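Local coordinates for protein DMATS type aromatic prenyltransferase (Micromonospora olivasterospora, PDB 6ZRX) that probably transfers a dimethylallyl group from its diphosphate to C6 of the tryptophan indole, inside an ABBA-type beta barrel, at residues A[147-152]-A[196-201]; A[240-245]-A[274-279]. All coordinates share one frame; numbering follows the deposited sequence.

Both contacts belong to one closed antiparallel barrel of the ABBA fold. Contact 1 joins two adjacent barrel strands, 144-149 and 193-200; contact 2 sets helix 236-247 against the outside of strand 273-278. Their centres are about 21 Å apart and their nearest atoms about 7 Å, and they do not touch. Along the chain they follow in series, contact 1 closing before contact 2 opens, with strands 209-220 and 258-265 lying between strands 193-200 and 273-278 in the sheet. The thiodiphosphate analogue of the prenyl donor links them: residues 147-152 and 196-201 supply Tyr148 and Phe197 to its pocket, residues 274-279 supply Tyr277.

Contact 1. Residues A[147-152]-A[196-201]; sequences VYLNPE and TFFAVD. With 6C7 (S-(3-methylbut-2-en-1-yl) trihydrogen thiodiphosphate), chain E.
Val147 and Leu149 pair with Val200 and Phe198 as antiparallel hydrogen-bonded pairs, each closed by two backbone bonds; Leu149 N reaches Phe198 O at 2.7 Å. Between them lies the non-hydrogen-bonded pair Tyr148-Ala199, whose side chains turn to the same face as the donor analogue. From the strand, Tyr148 extends into the barrel: its CB lies 4.2 Å from Phe197 CD2. With CG beside the backbone N (chi1 -52°), the ring leans off the sheet, and CD2 passes 4.0 Å from Ala199 CB. Farther along the ring, CE2 comes within 4.0 Å of C12 of the prenyl chain. At the tip, OH donates a very short hydrogen bond of 2.4 Å to O7, an oxygen of the sulfur-bound phosphate; O7 lies at the ring edge, in its plane. Lys146, Lys211 and Arg76 also bind this ligand. Phe197 holds the other end of the donor: methyl C13 sits over one ring face, offset toward the rim and 3.8 Å from CD1, while C14 approaches CE2 and CZ. Replacing Phe197 with an alanine would probably strip the prenyl methyls of this wall and leave the dimethylallyl tail freer to shift. Where residues 147-152 leave the strand, a water donates to both Asn150 OD1 and Thr196 O, and OD1 also accepts from Glu152 N in an Asx turn. Asn150 ND2 bonds to Phe129 O. Pro151 CG packs 4.2 Å from Phe198 CB. On the opposite sheet face from Tyr148, Val147, Leu149 and Val200 meet Leu113 of helix 111-120, and Phe198 packs on Ala166 and Leu167 of helix 159-169. Strand 131-137 flanks residues 147-149, and strand 209-220 flanks residues 196-200, where Thr196 and Phe197 form a classic beta bulge opposite Tyr213.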
ATOM      1  N   VAL A 147      -3.823   9.542  -0.920  1.00 16.90           N
ATOM      2  CA  VAL A 147      -2.562  10.032  -1.533  1.00 17.58           C
ATOM      3  C   VAL A 147      -1.408   9.514  -0.699  1.00 17.84           C
ATOM      4  O   VAL A 147      -1.470   9.669   0.522  1.00 16.64           O
ATOM      5  CB  VAL A 147      -2.553  11.564  -1.627  1.00 18.55           C
ATOM      6  CG1 VAL A 147      -1.247  12.088  -2.186  1.00 19.73           C
ATOM      7  CG2 VAL A 147      -3.724  12.060  -2.442  1.00 19.80           C
ATOM      8  N   TYR A 148      -0.388   8.948  -1.332  1.00 17.67           N
ATOM      9  CA  TYR A 148       0.858   8.524  -0.655  1.00 19.30           C
ATOM     10  C   TYR A 148       1.978   9.452  -1.093  1.00 19.89           C
ATOM     11  O   TYR A 148       2.244   9.522  -2.300  1.00 21.35           O
ATOM     12  CB  TYR A 148       1.262   7.095  -0.991  1.00 19.88           C
ATOM     13  CG  TYR A 148       0.210   6.049  -0.802  1.00 21.35           C
ATOM     14  CD1 TYR A 148      -0.745   5.844  -1.779  1.00 23.00           C
ATOM     15  CD2 TYR A 148       0.213   5.212   0.304  1.00 22.08           C
ATOM     16  CE1 TYR A 148      -1.702   4.861  -1.651  1.00 24.45           C
ATOM     17  CE2 TYR A 148      -0.750   4.224   0.457  1.00 23.81           C
ATOM     18  CZ  TYR A 148      -1.706   4.042  -0.535  1.00 24.51           C
ATOM     19  OH  TYR A 148      -2.656   3.071  -0.442  1.00 27.06           O
ATOM     20  N   LEU A 149       2.560  10.175  -0.152  1.00 19.95           N
ATOM     21  CA  LEU A 149       3.686  11.102  -0.402  1.00 21.12           C
ATOM     22  C   LEU A 149       4.985  10.450   0.079  1.00 21.64           C
ATOM     23  O   LEU A 149       4.937   9.647   1.039  1.00 22.13           O
ATOM     24  CB  LEU A 149       3.401  12.429   0.308  1.00 21.72           C
ATOM     25  CG  LEU A 149       2.197  13.203  -0.231  1.00 22.68           C
ATOM     26  CD1 LEU A 149       1.906  14.423   0.620  1.00 23.94           C
ATOM     27  CD2 LEU A 149       2.410  13.614  -1.679  1.00 23.55           C
ATOM     28  N   ASN A 150       6.091  10.757  -0.601  1.00 22.27           N
ATOM     29  CA  ASN A 150       7.440  10.218  -0.301  1.00 21.75           C
ATOM     30  C   ASN A 150       8.122  11.160   0.688  1.00 22.90           C
ATOM     31  O   ASN A 150       8.500  12.273   0.311  1.00 22.84           O
ATOM     32  CB  ASN A 150       8.268  10.041  -1.579  1.00 21.16           C
ATOM     33  CG  ASN A 150       9.607   9.380  -1.323  1.00 20.94           C
ATOM     34  OD1 ASN A 150       9.908   9.006  -0.201  1.00 21.34           O
ATOM     35  ND2 ASN A 150      10.407   9.224  -2.366  1.00 20.60           N
ATOM     36  N   PRO A 151       8.301  10.763   1.973  1.00 23.34           N
ATOM     37  CA  PRO A 151       9.008  11.602   2.941  1.00 23.92           C
ATOM     38  C   PRO A 151      10.494  11.813   2.596  1.00 24.47           C
ATOM     39  O   PRO A 151      11.073  12.751   3.108  1.00 24.32           O
ATOM     40  CB  PRO A 151       8.883  10.830   4.269  1.00 23.53           C
ATOM     41  CG  PRO A 151       7.749   9.853   4.035  1.00 23.86           C
ATOM     42  CD  PRO A 151       7.837   9.503   2.571  1.00 23.73           C
ATOM     43  N   GLU A 152      11.062  10.947   1.751  1.00 25.97           N
ATOM     44  CA  GLU A 152      12.500  10.961   1.353  1.00 26.90           C
ATOM     45  C   GLU A 152      12.687  11.686   0.010  1.00 27.36           C
ATOM     46  O   GLU A 152      13.790  11.566  -0.570  1.00 27.70           O
ATOM     47  CB  GLU A 152      13.028   9.527   1.255  1.00 27.66           C
ATOM     48  CG  GLU A 152      12.924   8.751   2.551  1.00 27.87           C
ATOM     49  CD  GLU A 152      13.494   7.345   2.492  1.00 28.34           C
ATOM     50  OE1 GLU A 152      13.852   6.814   3.559  1.00 29.05           O
ATOM     51  OE2 GLU A 152      13.591   6.791   1.381  1.00 28.96           O
ATOM     52  N   THR A 196       8.971   5.927   4.776  1.00 21.44           N
ATOM     53  CA  THR A 196       8.835   5.510   3.358  1.00 21.71           C
ATOM     54  C   THR A 196       7.539   6.041   2.727  1.00 20.86           C
ATOM     55  O   THR A 196       7.576   6.323   1.516  1.00 20.02           O
ATOM     56  CB  THR A 196       8.972   3.994   3.243  1.00 22.55           C
ATOM     57  OG1 THR A 196       8.119   3.426   4.226  1.00 23.93           O
ATOM     58  CG2 THR A 196      10.391   3.530   3.467  1.00 22.23           C
ATOM     59  N   PHE A 197       6.441   6.160   3.479  1.00 19.36           N
ATOM     60  CA  PHE A 197       5.162   6.727   2.961  1.00 19.43           C
ATOM     61  C   PHE A 197       4.495   7.625   4.007  1.00 18.89           C
ATOM     62  O   PHE A 197       4.508   7.306   5.201  1.00 18.53           O
ATOM     63  CB  PHE A 197       4.197   5.623   2.520  1.00 19.98           C
ATOM     64  CG  PHE A 197       4.778   4.682   1.501  1.00 20.61           C
ATOM     65  CD1 PHE A 197       5.431   3.522   1.899  1.00 22.20           C
ATOM     66  CD2 PHE A 197       4.712   4.971   0.149  1.00 21.02           C
ATOM     67  CE1 PHE A 197       5.986   2.664   0.961  1.00 22.72           C
ATOM     68  CE2 PHE A 197       5.268   4.113  -0.786  1.00 21.49           C
ATOM     69  CZ  PHE A 197       5.903   2.965  -0.382  1.00 22.36           C
ATOM     70  N   PHE A 198       3.919   8.722   3.530  1.00 18.33           N
ATOM     71  CA  PHE A 198       3.061   9.653   4.289  1.00 19.36           C
ATOM     72  C   PHE A 198       1.723   9.716   3.558  1.00 18.61           C
ATOM     73  O   PHE A 198       1.688  10.234   2.443  1.00 17.48           O
ATOM     74  CB  PHE A 198       3.744  11.016   4.392  1.00 20.94           C
ATOM     75  CG  PHE A 198       3.019  12.019   5.246  1.00 22.31           C
ATOM     76  CD1 PHE A 198       1.952  12.745   4.742  1.00 23.82           C
ATOM     77  CD2 PHE A 198       3.409  12.241   6.559  1.00 24.26           C
ATOM     78  CE1 PHE A 198       1.289  13.669   5.533  1.00 24.71           C
ATOM     79  CE2 PHE A 198       2.749  13.176   7.345  1.00 25.07           C
ATOM     80  CZ  PHE A 198       1.688  13.879   6.834  1.00 25.39           C
ATOM     81  N   ALA A 199       0.671   9.150   4.136  1.00 18.59           N
ATOM     82  CA  ALA A 199      -0.606   8.925   3.430  1.00 20.04           C
ATOM     83  C   ALA A 199      -1.725   9.729   4.087  1.00 20.30           C
ATOM     84  O   ALA A 199      -1.793   9.746   5.328  1.00 20.66           O
ATOM     85  CB  ALA A 199      -0.922   7.462   3.419  1.00 19.40           C
ATOM     86  N   VAL A 200      -2.570  10.358   3.264  0.57 21.11           N
ATOM     87  CA  VAL A 200      -3.773  11.144   3.683  0.57 22.03           C
ATOM     88  C   VAL A 200      -4.948  10.747   2.770  0.57 22.21           C
ATOM     89  O   VAL A 200      -4.685  10.369   1.621  0.57 21.46           O
ATOM     90  CB  VAL A 200      -3.482  12.658   3.633  0.57 22.90           C
ATOM     91  CG1 VAL A 200      -2.369  13.049   4.597  0.57 23.30           C
ATOM     92  CG2 VAL A 200      -3.149  13.134   2.232  0.57 23.30           C
ATOM     93  N   ASP A 201      -6.194  10.830   3.263  0.57 22.59           N
ATOM     94  CA  ASP A 201      -7.418  10.388   2.528  0.57 23.93           C
ATOM     95  C   ASP A 201      -7.960  11.546   1.652  0.57 25.29           C
ATOM     96  O   ASP A 201      -9.086  11.978   1.916  0.57 28.80           O
ATOM     97  CB  ASP A 201      -8.477   9.821   3.507  0.57 23.71           C
ATOM     98  CG  ASP A 201      -8.232   8.382   3.972  0.57 23.96           C
ATOM     99  OD1 ASP A 201      -7.377   7.705   3.379  0.57 23.38           O
ATOM    100  OD2 ASP A 201      -8.918   7.940   4.940  0.57 25.43           O
TER
HETATM  101  O4  6C7 E 401      -4.233  -0.499   5.261  1.00 32.60           O
HETATM  102  P1  6C7 E 401      -4.777   0.462   4.223  1.00 35.48           P
HETATM  103  O6  6C7 E 401      -6.269   0.345   4.040  1.00 35.01           O
HETATM  104  O5  6C7 E 401      -4.344   1.900   4.454  1.00 35.90           O
HETATM  105  O2  6C7 E 401      -4.101  -0.041   2.859  1.00 35.22           O
HETATM  106  P3  6C7 E 401      -3.023   0.534   1.833  1.00 37.67           P
HETATM  107  O8  6C7 E 401      -2.879  -0.490   0.751  1.00 37.10           O
HETATM  108  O7  6C7 E 401      -3.498   1.888   1.420  1.00 37.88           O
HETATM  109  S9  6C7 E 401      -1.195   0.677   2.763  1.00 41.17           S
HETATM  110  C10 6C7 E 401      -0.110  -0.466   1.853  1.00 40.02           C
HETATM  111  C11 6C7 E 401       0.457   0.168   0.632  1.00 40.06           C
HETATM  112  C12 6C7 E 401       1.563   0.904   0.570  1.00 39.87           C
HETATM  113  C13 6C7 E 401       2.376   1.295   1.773  1.00 40.55           C
HETATM  114  C14 6C7 E 401       2.107   1.428  -0.725  1.00 39.31           C
HETATM  115  O   HOH W   1       9.899   6.226   0.083  1.00 39.51           O

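Contact 2. Residues A[240-245]-A[274-279]; sequences EEFCVV and YSIYVP. With 6C7 (S-(3-methylbut-2-en-1-yl) trihydrogen thiodiphosphate), chain E.
This is apolar helix-on-sheet packing: Phe242 and Cys243 of helix 236-247 press on Ile276 and Val278, on the outer face of barrel strand 273-278. The short helix and strand segments run nearly parallel, 12° apart, with their axes 9.6 Å from each other. Chi1 of -171° swings the Phe242 ring out opposite the backbone N, toward the strand, and its edge meets Val278 CG2, 3.8 Å from CE1. Ring and valine run antiparallel, side by side, and touch along their flanks. The same ring brings CD1 to 4.2 Å from Ile276 CG2. Cys243 SG fills in beside it, 4.1 Å from Ile276 CG1 and 4.3 Å from Val278 CG2. Leu297 of helix 287-300 and Leu332 of strand 327-334 also touch Phe242, while Val224 of helix 221-228 adjoins Ile276. Between these two strand residues, Tyr277 points away from the helix into the barrel. There its CE2 lies 3.6 Å from prenyl carbon C10, and its hydroxyl bonds to Ser261 and Lys211. A strand with helices packed on its outer face and ligand on its inner face is characteristic of the ABBA prenyltransferase barrel, whose lumen holds the donor site.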
ATOM      1  N   GLU A 240       3.894 -11.062  16.234  1.00 28.07           N
ATOM      2  CA  GLU A 240       4.946 -12.088  16.038  1.00 30.13           C
ATOM      3  C   GLU A 240       4.319 -13.313  15.365  1.00 29.61           C
ATOM      4  O   GLU A 240       4.960 -13.870  14.470  1.00 29.47           O
ATOM      5  CB  GLU A 240       5.615 -12.460  17.364  1.00 32.61           C
ATOM      6  CG  GLU A 240       6.736 -13.479  17.203  1.00 35.65           C
ATOM      7  CD  GLU A 240       7.691 -13.601  18.381  1.00 38.60           C
ATOM      8  OE1 GLU A 240       7.857 -12.604  19.120  1.00 41.13           O
ATOM      9  OE2 GLU A 240       8.269 -14.696  18.556  1.00 43.42           O
ATOM     10  N   GLU A 241       3.117 -13.708  15.799  1.00 29.73           N
ATOM     11  CA  GLU A 241       2.398 -14.907  15.289  1.00 30.34           C
ATOM     12  C   GLU A 241       2.064 -14.702  13.803  1.00 28.74           C
ATOM     13  O   GLU A 241       2.268 -15.649  13.028  1.00 28.88           O
ATOM     14  CB  GLU A 241       1.159 -15.199  16.132  1.00 31.82           C
ATOM     15  CG  GLU A 241       1.487 -15.950  17.421  1.00 33.73           C
ATOM     16  CD  GLU A 241       0.350 -16.038  18.421  1.00 35.09           C
ATOM     17  OE1 GLU A 241       0.588 -16.548  19.531  1.00 36.73           O
ATOM     18  OE2 GLU A 241      -0.770 -15.598  18.090  1.00 34.74           O
ATOM     19  N   PHE A 242       1.589 -13.514  13.431  1.00 27.02           N
ATOM     20  CA  PHE A 242       1.298 -13.125  12.020  1.00 26.28           C
ATOM     21  C   PHE A 242       2.579 -13.245  11.179  1.00 26.75           C
ATOM     22  O   PHE A 242       2.536 -13.878  10.108  1.00 24.96           O
ATOM     23  CB  PHE A 242       0.687 -11.728  11.960  1.00 26.00           C
ATOM     24  CG  PHE A 242       0.162 -11.338  10.601  1.00 25.58           C
ATOM     25  CD1 PHE A 242       0.975 -10.684   9.691  1.00 24.86           C
ATOM     26  CD2 PHE A 242      -1.143 -11.638  10.229  1.00 25.14           C
ATOM     27  CE1 PHE A 242       0.490 -10.325   8.438  1.00 24.76           C
ATOM     28  CE2 PHE A 242      -1.620 -11.282   8.974  1.00 25.29           C
ATOM     29  CZ  PHE A 242      -0.803 -10.622   8.087  1.00 23.92           C
ATOM     30  N   CYS A 243       3.698 -12.698  11.669  1.00 26.91           N
ATOM     31  CA  CYS A 243       5.016 -12.731  10.968  1.00 28.11           C
ATOM     32  C   CYS A 243       5.548 -14.169  10.835  1.00 28.30           C
ATOM     33  O   CYS A 243       6.003 -14.505   9.733  1.00 29.60           O
ATOM     34  CB  CYS A 243       6.033 -11.838  11.662  1.00 28.19           C
ATOM     35  SG  CYS A 243       5.617 -10.084  11.533  1.00 29.93           S
ATOM     36  N   VAL A 244       5.506 -14.994  11.899  1.00 28.98           N
ATOM     37  CA  VAL A 244       6.013 -16.408  11.841  1.00 29.76           C
ATOM     38  C   VAL A 244       5.202 -17.191  10.798  1.00 27.17           C
ATOM     39  O   VAL A 244       5.817 -17.941  10.015  1.00 27.49           O
ATOM     40  CB  VAL A 244       6.026 -17.137  13.209  1.00 31.98           C
ATOM     41  CG1 VAL A 244       4.690 -17.099  13.919  1.00 33.05           C
ATOM     42  CG2 VAL A 244       6.484 -18.581  13.060  1.00 33.58           C
ATOM     43  N   VAL A 245       3.883 -17.033  10.780  1.00 24.92           N
ATOM     44  CA  VAL A 245       3.003 -17.775   9.829  1.00 24.62           C
ATOM     45  C   VAL A 245       3.261 -17.243   8.415  1.00 22.39           C
ATOM     46  O   VAL A 245       3.520 -18.059   7.526  1.00 23.16           O
ATOM     47  CB  VAL A 245       1.519 -17.685  10.228  1.00 25.16           C
ATOM     48  CG1 VAL A 245       0.598 -18.205   9.130  1.00 26.19           C
ATOM     49  CG2 VAL A 245       1.261 -18.427  11.529  1.00 25.93           C
ATOM     50  N   TYR A 274      -2.313   0.527  14.228  1.00 24.64           N
ATOM     51  CA  TYR A 274      -1.071  -0.087  13.724  1.00 23.04           C
ATOM     52  C   TYR A 274      -1.446  -1.151  12.699  1.00 21.38           C
ATOM     53  O   TYR A 274      -2.418  -1.884  12.941  1.00 20.08           O
ATOM     54  CB  TYR A 274      -0.237  -0.697  14.855  1.00 22.82           C
ATOM     55  CG  TYR A 274       1.018  -1.379  14.371  1.00 22.91           C
ATOM     56  CD1 TYR A 274       2.138  -0.646  14.011  1.00 22.96           C
ATOM     57  CD2 TYR A 274       1.078  -2.754  14.240  1.00 23.90           C
ATOM     58  CE1 TYR A 274       3.291  -1.263  13.551  1.00 23.58           C
ATOM     59  CE2 TYR A 274       2.219  -3.390  13.773  1.00 24.24           C
ATOM     60  CZ  TYR A 274       3.330  -2.639  13.424  1.00 24.81           C
ATOM     61  OH  TYR A 274       4.455  -3.270  12.968  1.00 26.12           O
ATOM     62  N   SER A 275      -0.711  -1.210  11.595  1.00 20.68           N
ATOM     63  CA  SER A 275      -0.770  -2.323  10.614  1.00 20.14           C
ATOM     64  C   SER A 275       0.641  -2.806  10.331  1.00 19.18           C
ATOM     65  O   SER A 275       1.569  -1.971  10.326  1.00 18.80           O
ATOM     66  CB  SER A 275      -1.493  -1.932   9.344  1.00 20.52           C
ATOM     67  OG  SER A 275      -2.799  -1.467   9.634  1.00 21.85           O
ATOM     68  N   ILE A 276       0.793  -4.115  10.137  1.00 18.86           N
ATOM     69  CA  ILE A 276       2.074  -4.756   9.749  1.00 18.80           C
ATOM     70  C   ILE A 276       1.864  -5.333   8.348  1.00 18.44           C
ATOM     71  O   ILE A 276       0.817  -5.953   8.115  1.00 18.03           O
ATOM     72  CB  ILE A 276       2.538  -5.805  10.800  1.00 19.54           C
ATOM     73  CG1 ILE A 276       3.801  -6.552  10.369  1.00 21.02           C
ATOM     74  CG2 ILE A 276       1.429  -6.772  11.171  1.00 19.96           C
ATOM     75  CD1 ILE A 276       5.029  -5.698  10.332  1.00 22.05           C
ATOM     76  N   TYR A 277       2.804  -5.078   7.452  1.00 18.16           N
ATOM     77  CA  TYR A 277       2.783  -5.539   6.042  1.00 17.61           C
ATOM     78  C   TYR A 277       3.967  -6.467   5.836  1.00 17.88           C
ATOM     79  O   TYR A 277       5.118  -6.003   5.912  1.00 18.40           O
ATOM     80  CB  TYR A 277       2.808  -4.341   5.083  1.00 17.52           C
ATOM     81  CG  TYR A 277       1.781  -3.293   5.388  1.00 17.60           C
ATOM     82  CD1 TYR A 277       1.977  -2.395   6.428  1.00 17.89           C
ATOM     83  CD2 TYR A 277       0.598  -3.201   4.674  1.00 16.72           C
ATOM     84  CE1 TYR A 277       1.032  -1.442   6.750  1.00 17.83           C
ATOM     85  CE2 TYR A 277      -0.357  -2.247   4.982  1.00 17.22           C
ATOM     86  CZ  TYR A 277      -0.139  -1.362   6.026  1.00 17.66           C
ATOM     87  OH  TYR A 277      -1.073  -0.418   6.329  1.00 19.50           O
ATOM     88  N   VAL A 278       3.691  -7.748   5.594  1.00 16.84           N
ATOM     89  CA  VAL A 278       4.725  -8.774   5.310  1.00 17.25           C
ATOM     90  C   VAL A 278       4.817  -8.937   3.797  1.00 17.08           C
ATOM     91  O   VAL A 278       3.810  -9.263   3.165  1.00 16.52           O
ATOM     92  CB  VAL A 278       4.395 -10.106   6.000  1.00 17.29           C
ATOM     93  CG1 VAL A 278       5.465 -11.149   5.728  1.00 17.66           C
ATOM     94  CG2 VAL A 278       4.173  -9.911   7.490  1.00 17.89           C
ATOM     95  N   PRO A 279       6.007  -8.719   3.178  1.00 16.27           N
ATOM     96  CA  PRO A 279       6.202  -8.958   1.744  1.00 16.15           C
ATOM     97  C   PRO A 279       6.404 -10.457   1.491  1.00 15.07           C
ATOM     98  O   PRO A 279       7.499 -10.881   1.134  1.00 15.66           O
ATOM     99  CB  PRO A 279       7.448  -8.127   1.429  1.00 16.56           C
ATOM    100  CG  PRO A 279       8.257  -8.255   2.699  1.00 16.65           C
ATOM    101  CD  PRO A 279       7.235  -8.220   3.814  1.00 16.63           C
TER
HETATM  102  O4  6C7 E 401      -4.233  -0.499   5.261  1.00 32.60           O
HETATM  103  P1  6C7 E 401      -4.777   0.462   4.223  1.00 35.48           P
HETATM  104  O6  6C7 E 401      -6.269   0.345   4.040  1.00 35.01           O
HETATM  105  O5  6C7 E 401      -4.344   1.900   4.454  1.00 35.90           O
HETATM  106  O2  6C7 E 401      -4.101  -0.041   2.859  1.00 35.22           O
HETATM  107  P3  6C7 E 401      -3.023   0.534   1.833  1.00 37.67           P
HETATM  108  O8  6C7 E 401      -2.879  -0.490   0.751  1.00 37.10           O
HETATM  109  O7  6C7 E 401      -3.498   1.888   1.420  1.00 37.88           O
HETATM  110  S9  6C7 E 401      -1.195   0.677   2.763  1.00 41.17           S
HETATM  111  C10 6C7 E 401      -0.110  -0.466   1.853  1.00 40.02           C
HETATM  112  C11 6C7 E 401       0.457   0.168   0.632  1.00 40.06           C
HETATM  113  C12 6C7 E 401       1.563   0.904   0.570  1.00 39.87           C
HETATM  114  C13 6C7 E 401       2.376   1.295   1.773  1.00 40.55           C
HETATM  115  C14 6C7 E 401       2.107   1.428  -0.725  1.00 39.31           C